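Side-chain contacts in type IV secretion system protein DotB (Yersinia pseudotuberculosis IP 31758, PDB 6GEF), which probably hydrolyses ATP as a six-subunit AAA+ motor of the GspE family serving a type IVb secretion system: residues Q269-A274 against I301-E306; A295-L300 against D315-T320; E351-L356 against G360-E365. All blocks are in the same frame, centred on the assembly; numbering follows the deposited sequence.

In the fold
Contacts 1 and 2 share helix 293-302 in the P-loop ATPase part of the chain: the loop after its C-terminal end, with Arg303 and Phe304, packs on helix 268-280 in contact 1, and its body faces helix 306-319 in contact 2. Contact 3 follows later, between helices 347-355 and 362-372, its centre about 11 Å from that of contact 2. Contact 2 is wholly buried and aliphatic, with a thioether. Contact 1 is mostly buried and sets isoleucine against a phenylalanine ring edge, with the partly exposed Glu272 at that edge and the aliphatic part of a buried arginine alongside. Contact 3 combines buried aliphatic packing with polar chains and an exposed leucine. Contacts 1 and 2 also touch the second subunit.

Contact 1: residues Q269-A274 against I301-E306; sequences QSIESA and ISRFDE
Ile271 turns CG2 toward the ring of Phe304: its chi1 of -53° sets CG2 opposite the backbone N and CG1 beside it, while an extended chi2 carries CD1 forward to Arg303. In Phe304, chi1 of -61° places CG beside its own N and lets the ring reach back to helix 268-280. The ring comes edge-on: Ile271 CG2 lies near the ring plane, 3.8 Å from Phe304 CZ and 3.9 Å from CE2. A little further round the same rim, Glu272 CG approaches Phe304 CE1 at 3.8 Å, so methyl and methylene divide the end of the ring between them. The Glu272 carboxylate, turned about 60° from the ring plane, makes a weak, long ion pair with Lys268.

Helix 268-280 is the crossover between the adjacent parallel strands 259-264 and 284-288 of the mixed ATPase sheet, and the loop carrying Phe304 follows helix 293-302, the next helix after that second strand. The contact thus joins consecutive helical connections of the P-loop fold. Phe304 also touches Ala312 of helix 306-319, while Ile271 packs on Leu265.

Beside the ring, Ile271 CD1 rests 3.8 Å from Arg303 CB and 4.0 Å from Arg303 CD, the two side chains crossing at about a right angle. The bent arginine uses its aliphatic part here and leads its guanidinium elsewhere. Arg303 NH2 donates to Ser302 OG over 3.0 Å in a markedly bent bond, although the hydroxyl oxygen lies in the guanidinium plane, and the same nitrogen forms a salt bridge with Asp315 of the second subunit. Ser302 OG is also hydrogen-bonded to the carbonyl of Arg299, in the last turn of helix 293-302.

Contact 2: residues A295-L300 against D315-T320; sequences AVMRRL and DLVETT
Leu316 is the bump of helix 306-319 that enters the shallow hollow between Met297 and Leu300, residues one turn apart on helix 293-302. With CG set opposite the backbone N (chi1 -178°), Leu316 projects across the gap and divides its two methyls between these neighbours. CD2 takes the Leu300 side, 3.7 Å from Leu300 CD1, the two leucines crossing at about a right angle. CD1 faces the thioether of Met297, whose chain bends at chi2 and brings its end over to Leu316. Met297 CE and Leu316 CD1 are modelled too close to each other, so the detail of this side is doubtful. Val317 borders the methionine side.

The two helices lie one after the other in the chain, joined by a short loop, and lead from strand 284-288 to strand 320-330 of the mixed ATPase sheet. The axes of segments 295-300 and 315-319 run at 137° between their N-to-C directions, nearer antiparallel than parallel, and come no closer than 11.7 Å, a distance that side chains span. Leu300 packs on Met181 of strand 179-183, and Leu316 on Phe275 of helix 268-280. Met297 also packs on Phe345.

At the end of helix 306-319, Asp315 O accepts from both Thr319 N and Thr319 OG1, which reach it from opposite faces of the carbonyl plane; the bond from Thr319 OG1 to Asp315 O is 2.6 Å long. Away from the apolar contact, the Asp315 carboxylate forms a salt bridge with Arg397 of the third subunit, while Arg299 bridges to Asp315 of the second.

Contact 3: residues E351-L356 against G360-E365; sequences EQLLSL and GKVASE
Leu353 and Val362 form the close-packed side of a pair of consecutive helices, 347-355 and 362-372, joined by a short loop after the last strand of the ATPase sheet. Leu353 CD2 does most of the touching: it lies 3.9 Å from Val362 CG1, 3.8 Å from the carbonyl oxygen of Val362 and 4.0 Å from Glu365 CB. The leucine and valine side chains cross at about a right angle, and both are buried. Helices 306-319 and 293-302 back this side: Leu353 packs on Val317, and Val362 on Met297 and Ile301.

The other side is more polar; Leu356 and Gln352 lie toward solvent, while Glu365 between them is buried. Leu356, just past the end of its helix, lays its branched end across the bent Glu365 chain, with CD1 against CG and the carboxylate of the acid. It covers one flank of Glu365, whose OE2 forms a salt bridge with Arg368, a turn further along the same helix. Gln352 approaches the same acid from its own helix without a hydrogen bond. Its CG stands opposite the backbone N (chi1 -175°), the chain bends at chi2, and the amide and carboxylate planes are 75° apart. It is the methylene that comes nearest: Gln352 CG lies 3.5 Å from Glu365 OE1.

Contact 1: residues Q269-A274 against I301-E306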
loop_
_atom_site.group_PDB
_atom_site.type_symbol
_atom_site.label_atom_id
_atom_site.label_comp_id
_atom_site.label_asym_id
_atom_site.label_seq_id
_atom_site.Cartn_x
_atom_site.Cartn_y
_atom_site.Cartn_z
ATOM N N GLN A 269 -5.101 -10.386 -20.659
ATOM C CA GLN A 269 -5.176 -11.665 -19.958
ATOM C C GLN A 269 -6.320 -12.512 -20.525
ATOM O O GLN A 269 -6.219 -13.743 -20.593
ATOM C CB GLN A 269 -5.322 -11.471 -18.450
ATOM C CG GLN A 269 -5.720 -12.739 -17.723
ATOM C CD GLN A 269 -5.696 -12.664 -16.233
ATOM O OE1 GLN A 269 -5.007 -13.445 -15.621
ATOM N NE2 GLN A 269 -6.450 -11.741 -15.651
ATOM N N SER A 270 -7.449 -11.904 -20.856
ATOM C CA SER A 270 -8.538 -12.635 -21.480
ATOM C C SER A 270 -8.112 -13.243 -22.816
ATOM O O SER A 270 -8.371 -14.410 -23.112
ATOM C CB SER A 270 -9.758 -11.740 -21.657
ATOM O OG SER A 270 -9.495 -10.687 -22.539
ATOM N N ILE A 271 -7.468 -12.442 -23.661
ATOM C CA ILE A 271 -7.008 -12.928 -24.956
ATOM C C ILE A 271 -6.005 -14.060 -24.774
ATOM O O ILE A 271 -6.090 -15.103 -25.446
ATOM C CB ILE A 271 -6.398 -11.786 -25.794
ATOM C CG1 ILE A 271 -7.400 -10.615 -25.893
ATOM C CG2 ILE A 271 -5.997 -12.262 -27.166
ATOM C CD1 ILE A 271 -6.764 -9.332 -26.366
ATOM N N GLU A 272 -5.053 -13.885 -23.847
ATOM C CA GLU A 272 -4.041 -14.917 -23.617
ATOM C C GLU A 272 -4.672 -16.212 -23.087
ATOM O O GLU A 272 -4.288 -17.288 -23.514
ATOM C CB GLU A 272 -2.981 -14.401 -22.653
ATOM C CG GLU A 272 -1.946 -13.499 -23.280
ATOM C CD GLU A 272 -0.882 -13.056 -22.244
ATOM O OE1 GLU A 272 -1.205 -12.866 -20.993
ATOM O OE2 GLU A 272 0.296 -12.864 -22.677
ATOM N N SER A 273 -5.647 -16.085 -22.216
ATOM C CA SER A 273 -6.338 -17.276 -21.694
ATOM C C SER A 273 -7.127 -17.954 -22.779
ATOM O O SER A 273 -7.210 -19.181 -22.831
ATOM C CB SER A 273 -7.210 -16.904 -20.491
ATOM O OG SER A 273 -7.776 -18.088 -19.951
ATOM N N ALA A 274 -7.771 -17.203 -23.657
ATOM C CA ALA A 274 -8.355 -17.788 -24.872
ATOM C C ALA A 274 -7.305 -18.555 -25.661
ATOM O O ALA A 274 -7.559 -19.647 -26.145
ATOM C CB ALA A 274 -8.996 -16.691 -25.717
ATOM N N ILE A 301 -5.131 -6.988 -31.093
ATOM C CA ILE A 301 -3.697 -6.726 -31.206
ATOM C C ILE A 301 -3.273 -5.571 -30.312
ATOM O O ILE A 301 -2.174 -5.589 -29.766
ATOM C CB ILE A 301 -3.328 -6.487 -32.692
ATOM C CG1 ILE A 301 -3.265 -7.820 -33.442
ATOM C CG2 ILE A 301 -2.030 -5.702 -32.840
ATOM C CD1 ILE A 301 -3.301 -7.636 -34.947
ATOM N N SER A 302 -4.137 -4.561 -30.170
ATOM C CA SER A 302 -3.772 -3.370 -29.413
ATOM C C SER A 302 -3.389 -3.714 -27.964
ATOM O O SER A 302 -2.565 -3.047 -27.371
ATOM C CB SER A 302 -4.894 -2.350 -29.453
ATOM O OG SER A 302 -6.037 -2.815 -28.751
ATOM N N ARG A 303 -3.997 -4.772 -27.428
ATOM C CA ARG A 303 -3.828 -5.071 -26.014
ATOM C C ARG A 303 -2.423 -5.506 -25.654
ATOM O O ARG A 303 -2.083 -5.552 -24.469
ATOM C CB ARG A 303 -4.864 -6.122 -25.562
ATOM C CG ARG A 303 -6.144 -5.490 -25.009
ATOM C CD ARG A 303 -7.181 -5.322 -26.081
ATOM N NE ARG A 303 -7.194 -3.958 -26.599
ATOM C CZ ARG A 303 -7.864 -2.942 -26.041
ATOM N NH1 ARG A 303 -8.548 -3.107 -24.926
ATOM N NH2 ARG A 303 -7.816 -1.756 -26.586
ATOM N N PHE A 304 -1.621 -5.856 -26.634
ATOM C CA PHE A 304 -0.251 -6.329 -26.413
ATOM C C PHE A 304 0.738 -5.212 -26.711
ATOM O O PHE A 304 0.587 -4.464 -27.639
ATOM C CB PHE A 304 0.052 -7.539 -27.303
ATOM C CG PHE A 304 -0.849 -8.724 -27.035
ATOM C CD1 PHE A 304 -0.559 -9.630 -26.043
ATOM C CD2 PHE A 304 -1.989 -8.911 -27.792
ATOM C CE1 PHE A 304 -1.374 -10.719 -25.819
ATOM C CE2 PHE A 304 -2.817 -9.980 -27.559
ATOM C CZ PHE A 304 -2.512 -10.889 -26.577
ATOM N N ASP A 305 1.755 -5.092 -25.889
ATOM C CA ASP A 305 2.869 -4.189 -26.160
ATOM C C ASP A 305 3.647 -4.648 -27.383
ATOM O O ASP A 305 3.593 -5.807 -27.784
ATOM C CB ASP A 305 3.789 -4.103 -24.945
ATOM C CG ASP A 305 4.677 -2.889 -24.973
ATOM O OD1 ASP A 305 4.882 -2.295 -26.076
ATOM O OD2 ASP A 305 5.212 -2.543 -23.896
ATOM N N GLU A 306 4.379 -3.719 -27.984
ATOM C CA GLU A 306 5.140 -4.007 -29.200
ATOM C C GLU A 306 6.114 -5.170 -29.022
ATOM O O GLU A 306 6.184 -6.053 -29.897
ATOM C CB GLU A 306 5.878 -2.790 -29.702
ATOM C CG GLU A 306 5.023 -1.626 -30.149
ATOM C CD GLU A 306 5.829 -0.381 -30.493
ATOM O OE1 GLU A 306 7.092 -0.430 -30.776
ATOM O OE2 GLU A 306 5.155 0.703 -30.472
#

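Contact 2: residues A295-L300 against D315-T320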
loop_
_atom_site.group_PDB
_atom_site.type_symbol
_atom_site.label_atom_id
_atom_site.label_comp_id
_atom_site.label_asym_id
_atom_site.label_seq_id
_atom_site.Cartn_x
_atom_site.Cartn_y
_atom_site.Cartn_z
ATOM N N ALA A 295 -11.608 -4.522 -37.445
ATOM C CA ALA A 295 -11.582 -3.797 -36.178
ATOM C C ALA A 295 -11.325 -4.736 -35.015
ATOM O O ALA A 295 -10.717 -4.329 -34.017
ATOM C CB ALA A 295 -12.902 -3.028 -35.982
ATOM N N VAL A 296 -11.792 -5.984 -35.109
ATOM C CA VAL A 296 -11.558 -6.952 -34.043
ATOM C C VAL A 296 -10.098 -7.307 -33.988
ATOM O O VAL A 296 -9.472 -7.412 -32.907
ATOM C CB VAL A 296 -12.502 -8.144 -34.144
ATOM C CG1 VAL A 296 -13.422 -7.965 -35.329
ATOM C CG2 VAL A 296 -11.727 -9.427 -34.207
ATOM N N MET A 297 -9.501 -7.627 -35.127
ATOM C CA MET A 297 -8.058 -7.845 -35.199
ATOM C C MET A 297 -7.303 -6.682 -34.573
ATOM O O MET A 297 -6.529 -6.848 -33.628
ATOM C CB MET A 297 -7.627 -8.062 -36.641
ATOM C CG MET A 297 -6.861 -9.363 -36.874
ATOM S SD MET A 297 -7.829 -10.810 -36.507
ATOM C CE MET A 297 -6.633 -12.065 -37.114
ATOM N N ARG A 298 -7.505 -5.473 -35.092
ATOM C CA ARG A 298 -6.910 -4.285 -34.506
ATOM C C ARG A 298 -7.058 -4.256 -32.953
ATOM O O ARG A 298 -6.091 -4.051 -32.250
ATOM C CB ARG A 298 -7.591 -3.025 -35.080
ATOM C CG ARG A 298 -7.098 -2.587 -36.406
ATOM C CD ARG A 298 -5.622 -2.210 -36.317
ATOM N NE ARG A 298 -5.327 -0.813 -36.569
ATOM C CZ ARG A 298 -5.657 -0.153 -37.672
ATOM N NH1 ARG A 298 -6.423 -0.735 -38.617
ATOM N NH2 ARG A 298 -5.236 1.122 -37.816
ATOM N N ARG A 299 -8.271 -4.538 -32.477
ATOM C CA ARG A 299 -8.554 -4.335 -31.090
ATOM C C ARG A 299 -7.808 -5.351 -30.238
ATOM O O ARG A 299 -7.210 -5.018 -29.200
ATOM C CB ARG A 299 -10.075 -4.416 -30.837
ATOM C CG ARG A 299 -10.472 -4.513 -29.355
ATOM C CD ARG A 299 -11.454 -3.422 -28.978
ATOM N NE ARG A 299 -11.507 -3.201 -27.556
ATOM C CZ ARG A 299 -12.228 -3.897 -26.686
ATOM N NH1 ARG A 299 -12.960 -4.941 -27.109
ATOM N NH2 ARG A 299 -12.196 -3.575 -25.391
ATOM N N LEU A 300 -7.879 -6.622 -30.612
ATOM C CA LEU A 300 -7.143 -7.650 -29.883
ATOM C C LEU A 300 -5.658 -7.381 -29.932
ATOM O O LEU A 300 -4.955 -7.552 -28.919
ATOM C CB LEU A 300 -7.476 -9.035 -30.440
ATOM C CG LEU A 300 -8.927 -9.497 -30.362
ATOM C CD1 LEU A 300 -9.030 -10.887 -30.940
ATOM C CD2 LEU A 300 -9.426 -9.362 -28.928
ATOM N N ASP A 315 0.225 -16.001 -32.563
ATOM C CA ASP A 315 -0.772 -16.776 -31.843
ATOM C C ASP A 315 -2.196 -16.424 -32.293
ATOM O O ASP A 315 -3.021 -17.306 -32.497
ATOM C CB ASP A 315 -0.621 -16.560 -30.322
ATOM C CG ASP A 315 0.324 -17.555 -29.690
ATOM O OD1 ASP A 315 0.456 -18.666 -30.215
ATOM O OD2 ASP A 315 0.937 -17.258 -28.666
ATOM N N LEU A 316 -2.474 -15.142 -32.439
ATOM C CA LEU A 316 -3.839 -14.713 -32.782
ATOM C C LEU A 316 -4.256 -15.201 -34.152
ATOM O O LEU A 316 -5.394 -15.622 -34.336
ATOM C CB LEU A 316 -3.943 -13.193 -32.667
ATOM C CG LEU A 316 -5.300 -12.594 -32.943
ATOM C CD1 LEU A 316 -5.642 -12.792 -34.381
ATOM C CD2 LEU A 316 -6.346 -13.197 -32.042
ATOM N N VAL A 317 -3.355 -15.154 -35.124
ATOM C CA VAL A 317 -3.675 -15.632 -36.466
ATOM C C VAL A 317 -3.817 -17.157 -36.460
ATOM O O VAL A 317 -4.719 -17.707 -37.095
ATOM C CB VAL A 317 -2.630 -15.151 -37.485
ATOM C CG1 VAL A 317 -2.876 -15.775 -38.832
ATOM C CG2 VAL A 317 -2.669 -13.641 -37.594
ATOM N N GLU A 318 -2.903 -17.860 -35.770
ATOM C CA GLU A 318 -2.910 -19.305 -35.800
ATOM C C GLU A 318 -4.073 -19.926 -35.009
ATOM O O GLU A 318 -4.466 -21.048 -35.291
ATOM C CB GLU A 318 -1.579 -19.856 -35.285
ATOM C CG GLU A 318 -0.443 -19.742 -36.275
ATOM C CD GLU A 318 -0.224 -20.997 -37.085
ATOM O OE1 GLU A 318 -0.647 -21.005 -38.277
ATOM O OE2 GLU A 318 0.390 -21.947 -36.531
ATOM N N THR A 319 -4.606 -19.199 -34.042
ATOM C CA THR A 319 -5.652 -19.720 -33.181
ATOM C C THR A 319 -7.051 -19.293 -33.618
ATOM O O THR A 319 -8.027 -20.000 -33.341
ATOM C CB THR A 319 -5.449 -19.268 -31.721
ATOM O OG1 THR A 319 -4.073 -19.413 -31.382
ATOM C CG2 THR A 319 -6.267 -20.092 -30.789
ATOM N N THR A 320 -7.172 -18.156 -34.313
ATOM C CA THR A 320 -8.460 -17.738 -34.833
ATOM C C THR A 320 -8.905 -18.669 -35.957
ATOM O O THR A 320 -8.119 -19.004 -36.845
ATOM C CB THR A 320 -8.366 -16.309 -35.358
ATOM O OG1 THR A 320 -7.817 -15.454 -34.330
ATOM C CG2 THR A 320 -9.751 -15.801 -35.751
#

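Contact 3: residues E351-L356 against G360-E365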
loop_
_atom_site.group_PDB
_atom_site.type_symbol
_atom_site.label_atom_id
_atom_site.label_comp_id
_atom_site.label_asym_id
_atom_site.label_seq_id
_atom_site.Cartn_x
_atom_site.Cartn_y
_atom_site.Cartn_z
ATOM N N GLU A 351 -1.930 -18.405 -43.598
ATOM C CA GLU A 351 -0.647 -18.236 -44.256
ATOM C C GLU A 351 -0.508 -16.839 -44.880
ATOM O O GLU A 351 0.535 -16.191 -44.730
ATOM C CB GLU A 351 -0.439 -19.302 -45.321
ATOM C CG GLU A 351 0.385 -20.502 -44.847
ATOM C CD GLU A 351 0.740 -21.415 -46.020
ATOM O OE1 GLU A 351 1.904 -21.923 -46.055
ATOM O OE2 GLU A 351 -0.117 -21.620 -46.946
ATOM N N GLN A 352 -1.581 -16.357 -45.494
ATOM C CA GLN A 352 -1.558 -15.027 -46.079
ATOM C C GLN A 352 -1.315 -13.944 -45.028
ATOM O O GLN A 352 -0.555 -13.003 -45.258
ATOM C CB GLN A 352 -2.854 -14.748 -46.844
ATOM C CG GLN A 352 -2.846 -13.417 -47.588
ATOM C CD GLN A 352 -1.546 -13.134 -48.340
ATOM O OE1 GLN A 352 -0.452 -13.427 -47.883
ATOM N NE2 GLN A 352 -1.670 -12.662 -49.546
ATOM N N LEU A 353 -1.942 -14.102 -43.859
ATOM C CA LEU A 353 -1.808 -13.082 -42.821
ATOM C C LEU A 353 -0.427 -13.108 -42.211
ATOM O O LEU A 353 0.162 -12.048 -41.941
ATOM C CB LEU A 353 -2.892 -13.266 -41.753
ATOM C CG LEU A 353 -4.274 -12.721 -42.079
ATOM C CD1 LEU A 353 -5.298 -13.245 -41.081
ATOM C CD2 LEU A 353 -4.226 -11.199 -42.088
ATOM N N LEU A 354 0.109 -14.300 -41.949
ATOM C CA LEU A 354 1.483 -14.416 -41.455
ATOM C C LEU A 354 2.530 -13.871 -42.474
ATOM O O LEU A 354 3.464 -13.199 -42.097
ATOM C CB LEU A 354 1.823 -15.849 -41.124
ATOM C CG LEU A 354 1.008 -16.521 -40.025
ATOM C CD1 LEU A 354 1.197 -18.053 -40.074
ATOM C CD2 LEU A 354 1.416 -15.908 -38.681
ATOM N N SER A 355 2.224 -14.039 -43.756
ATOM C CA SER A 355 3.295 -14.030 -44.764
ATOM C C SER A 355 3.769 -12.629 -45.153
ATOM O O SER A 355 4.963 -12.367 -45.152
ATOM C CB SER A 355 2.854 -14.768 -46.031
ATOM O OG SER A 355 2.237 -16.013 -45.729
ATOM N N LEU A 356 2.820 -11.715 -45.287
ATOM C CA LEU A 356 3.149 -10.291 -45.447
ATOM C C LEU A 356 4.096 -9.816 -44.373
ATOM O O LEU A 356 4.545 -10.617 -43.528
ATOM C CB LEU A 356 1.846 -9.479 -45.424
ATOM C CG LEU A 356 1.018 -9.532 -46.741
ATOM C CD1 LEU A 356 0.251 -8.228 -46.990
ATOM C CD2 LEU A 356 1.804 -9.875 -48.028
ATOM N N GLY A 360 1.712 -4.544 -38.169
ATOM C CA GLY A 360 0.689 -3.533 -38.174
ATOM C C GLY A 360 -0.261 -3.583 -39.365
ATOM O O GLY A 360 -1.216 -2.798 -39.381
ATOM N N LYS A 361 -0.000 -4.426 -40.368
ATOM C CA LYS A 361 -0.846 -4.538 -41.516
ATOM C C LYS A 361 -1.911 -5.624 -41.452
ATOM O O LYS A 361 -2.646 -5.833 -42.399
ATOM C CB LYS A 361 0.027 -4.678 -42.811
ATOM C CG LYS A 361 0.234 -3.373 -43.561
ATOM C CD LYS A 361 -1.059 -2.525 -43.640
ATOM C CE LYS A 361 -0.747 -1.108 -44.054
ATOM N NZ LYS A 361 -1.960 -0.432 -44.590
ATOM N N VAL A 362 -1.942 -6.356 -40.357
ATOM C CA VAL A 362 -2.884 -7.471 -40.192
ATOM C C VAL A 362 -4.327 -6.983 -40.375
ATOM O O VAL A 362 -5.158 -7.678 -40.962
ATOM C CB VAL A 362 -2.655 -8.208 -38.875
ATOM C CG1 VAL A 362 -3.637 -9.366 -38.746
ATOM C CG2 VAL A 362 -1.221 -8.745 -38.857
ATOM N N ALA A 363 -4.656 -5.822 -39.801
ATOM C CA ALA A 363 -6.007 -5.313 -39.862
ATOM C C ALA A 363 -6.430 -5.078 -41.312
ATOM O O ALA A 363 -7.343 -5.711 -41.825
ATOM C CB ALA A 363 -6.107 -4.032 -39.043
ATOM N N SER A 364 -5.760 -4.128 -41.980
ATOM C CA SER A 364 -5.972 -3.906 -43.396
ATOM C C SER A 364 -6.067 -5.243 -44.165
ATOM O O SER A 364 -7.078 -5.522 -44.809
ATOM C CB SER A 364 -4.834 -3.047 -43.958
ATOM O OG SER A 364 -5.319 -2.128 -44.915
ATOM N N GLU A 365 -5.026 -6.063 -44.065
ATOM C CA GLU A 365 -4.983 -7.283 -44.846
ATOM C C GLU A 365 -6.197 -8.162 -44.587
ATOM O O GLU A 365 -6.623 -8.920 -45.471
ATOM C CB GLU A 365 -3.682 -8.061 -44.574
ATOM C CG GLU A 365 -2.733 -8.115 -45.745
ATOM C CD GLU A 365 -3.051 -9.205 -46.742
ATOM O OE1 GLU A 365 -3.591 -10.234 -46.288
ATOM O OE2 GLU A 365 -2.763 -9.076 -47.944
#